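Local coordinates for Trm112p-like protein (Encephalitozoon cuniculi, PDB 3Q87) that binds zinc and probably activates the Mtq2 methyltransferase, with which it forms the complex that methylates the translation termination factor eRF1, at residues A[2-5]-A[6-10]. Sequence-based numbering, arbitrary orientation.
Sequences KPFL and LGLLK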
loop_
_atom_site.group_PDB
_atom_site.type_symbol
_atom_site.label_atom_id
_atom_site.label_comp_id
_atom_site.label_asym_id
_atom_site.label_seq_id
_atom_site.Cartn_x
_atom_site.Cartn_y
_atom_site.Cartn_z
ATOM N N LYS A 2 -5.900 5.361 -8.965
ATOM C CA LYS A 2 -5.312 5.265 -10.284
ATOM C C LYS A 2 -5.209 3.795 -10.695
ATOM O O LYS A 2 -4.961 2.929 -9.869
ATOM C CB LYS A 2 -3.938 5.923 -10.284
ATOM C CG LYS A 2 -3.960 7.361 -9.782
ATOM C CD LYS A 2 -2.551 7.899 -9.661
ATOM C CE LYS A 2 -2.551 9.380 -9.311
ATOM N NZ LYS A 2 -1.155 9.903 -9.249
ATOM N N PRO A 3 -5.438 3.509 -11.979
ATOM C CA PRO A 3 -5.497 2.113 -12.427
ATOM C C PRO A 3 -4.223 1.287 -12.192
ATOM O O PRO A 3 -4.313 0.060 -12.187
ATOM C CB PRO A 3 -5.817 2.249 -13.922
ATOM C CG PRO A 3 -6.649 3.523 -13.980
ATOM C CD PRO A 3 -6.016 4.439 -12.968
ATOM N N PHE A 4 -3.067 1.911 -11.979
ATOM C CA PHE A 4 -1.868 1.108 -11.709
ATOM C C PHE A 4 -2.032 0.293 -10.434
ATOM O O PHE A 4 -1.352 -0.722 -10.252
ATOM C CB PHE A 4 -0.595 1.960 -11.653
ATOM C CG PHE A 4 -0.307 2.544 -10.297
ATOM C CD1 PHE A 4 0.526 1.882 -9.408
ATOM C CD2 PHE A 4 -0.864 3.747 -9.916
ATOM C CE1 PHE A 4 0.797 2.413 -8.159
ATOM C CE2 PHE A 4 -0.592 4.293 -8.671
ATOM C CZ PHE A 4 0.237 3.619 -7.790
ATOM N N LEU A 5 -2.948 0.723 -9.565
ATOM C CA LEU A 5 -3.206 -0.008 -8.313
ATOM C C LEU A 5 -3.719 -1.423 -8.581
ATOM O O LEU A 5 -3.613 -2.300 -7.726
ATOM C CB LEU A 5 -4.184 0.744 -7.410
ATOM C CG LEU A 5 -3.562 1.863 -6.566
ATOM C CD1 LEU A 5 -4.502 2.277 -5.446
ATOM C CD2 LEU A 5 -2.245 1.395 -5.989
ATOM N N LEU A 6 -4.267 -1.649 -9.775
ATOM C CA LEU A 6 -4.725 -2.986 -10.140
ATOM C C LEU A 6 -3.587 -4.006 -10.189
ATOM O O LEU A 6 -3.843 -5.209 -10.220
ATOM C CB LEU A 6 -5.472 -2.976 -11.472
ATOM C CG LEU A 6 -6.974 -2.725 -11.361
ATOM C CD1 LEU A 6 -7.546 -2.677 -12.743
ATOM C CD2 LEU A 6 -7.633 -3.831 -10.557
ATOM N N GLY A 7 -2.339 -3.540 -10.212
ATOM C CA GLY A 7 -1.218 -4.455 -10.084
ATOM C C GLY A 7 -0.881 -4.816 -8.640
ATOM O O GLY A 7 -0.099 -5.731 -8.384
ATOM N N LEU A 8 -1.473 -4.100 -7.692
ATOM C CA LEU A 8 -1.052 -4.177 -6.292
ATOM C C LEU A 8 -2.130 -4.716 -5.359
ATOM O O LEU A 8 -1.846 -5.153 -4.241
ATOM C CB LEU A 8 -0.628 -2.784 -5.808
ATOM C CG LEU A 8 0.777 -2.374 -6.252
ATOM C CD1 LEU A 8 0.866 -0.901 -6.563
ATOM C CD2 LEU A 8 1.788 -2.762 -5.186
ATOM N N LEU A 9 -3.377 -4.664 -5.800
ATOM C CA LEU A 9 -4.476 -5.064 -4.937
ATOM C C LEU A 9 -4.854 -6.505 -5.219
ATOM O O LEU A 9 -4.654 -6.987 -6.317
ATOM C CB LEU A 9 -5.680 -4.153 -5.147
ATOM C CG LEU A 9 -5.666 -2.735 -4.561
ATOM C CD1 LEU A 9 -6.711 -1.871 -5.235
ATOM C CD2 LEU A 9 -5.908 -2.775 -3.066
ATOM N N LYS A 10 -5.404 -7.188 -4.228
ATOM C CA LYS A 10 -5.914 -8.533 -4.446
ATOM C C LYS A 10 -7.142 -8.780 -3.582
ATOM O O LYS A 10 -7.377 -8.069 -2.599
ATOM C CB LYS A 10 -4.844 -9.578 -4.131
ATOM C CG LYS A 10 -4.525 -9.730 -2.637
ATOM C CD LYS A 10 -3.517 -10.848 -2.408
ATOM C CE LYS A 10 -3.296 -11.141 -0.930
ATOM N NZ LYS A 10 -4.427 -11.907 -0.345
#
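Leu6 returns to Pro3 one turn back, its N-H bonded to Pro3 O at 3.0 Å, and so continues the short 3-10 helix of residues 3-7 near the amino terminus of this Trm112 protein, an example of successive i to i-3 bonds closed by a shared acceptor. Its CB also rests on that carbonyl oxygen at 3.3 Å, while the side chain packs on Leu56 of helix 42-59 and Leu20 of strand 20-24. Gly7 repeats the pattern, its N 3.0 Å from Phe4 O; its own carbonyl turns to Ser78 of the methyltransferase chain. Leu8 lies just past the 3-10 segment, yet its N still bonds to Leu5 O at 2.8 Å. With CG beside the backbone N (chi1 -79°), methyl CD1 of Leu8 lies 3.9 Å from Leu5 CD2 and obliquely 3.7 Å from Phe4 CE1. Leu5 CD2 also sits over one face of the Phe4 ring, offset toward the rim, and Leu8 packs on Val79 of the methyltransferase chain. Leu9 N adds a weak bond to Leu5 O (3.1 Å, 134°), an i to i-4 bond to the same carbonyl, before the chain runs on to the zinc ligand Cys11. Leu9 CD1 lies 4.2 Å from Leu5 CB.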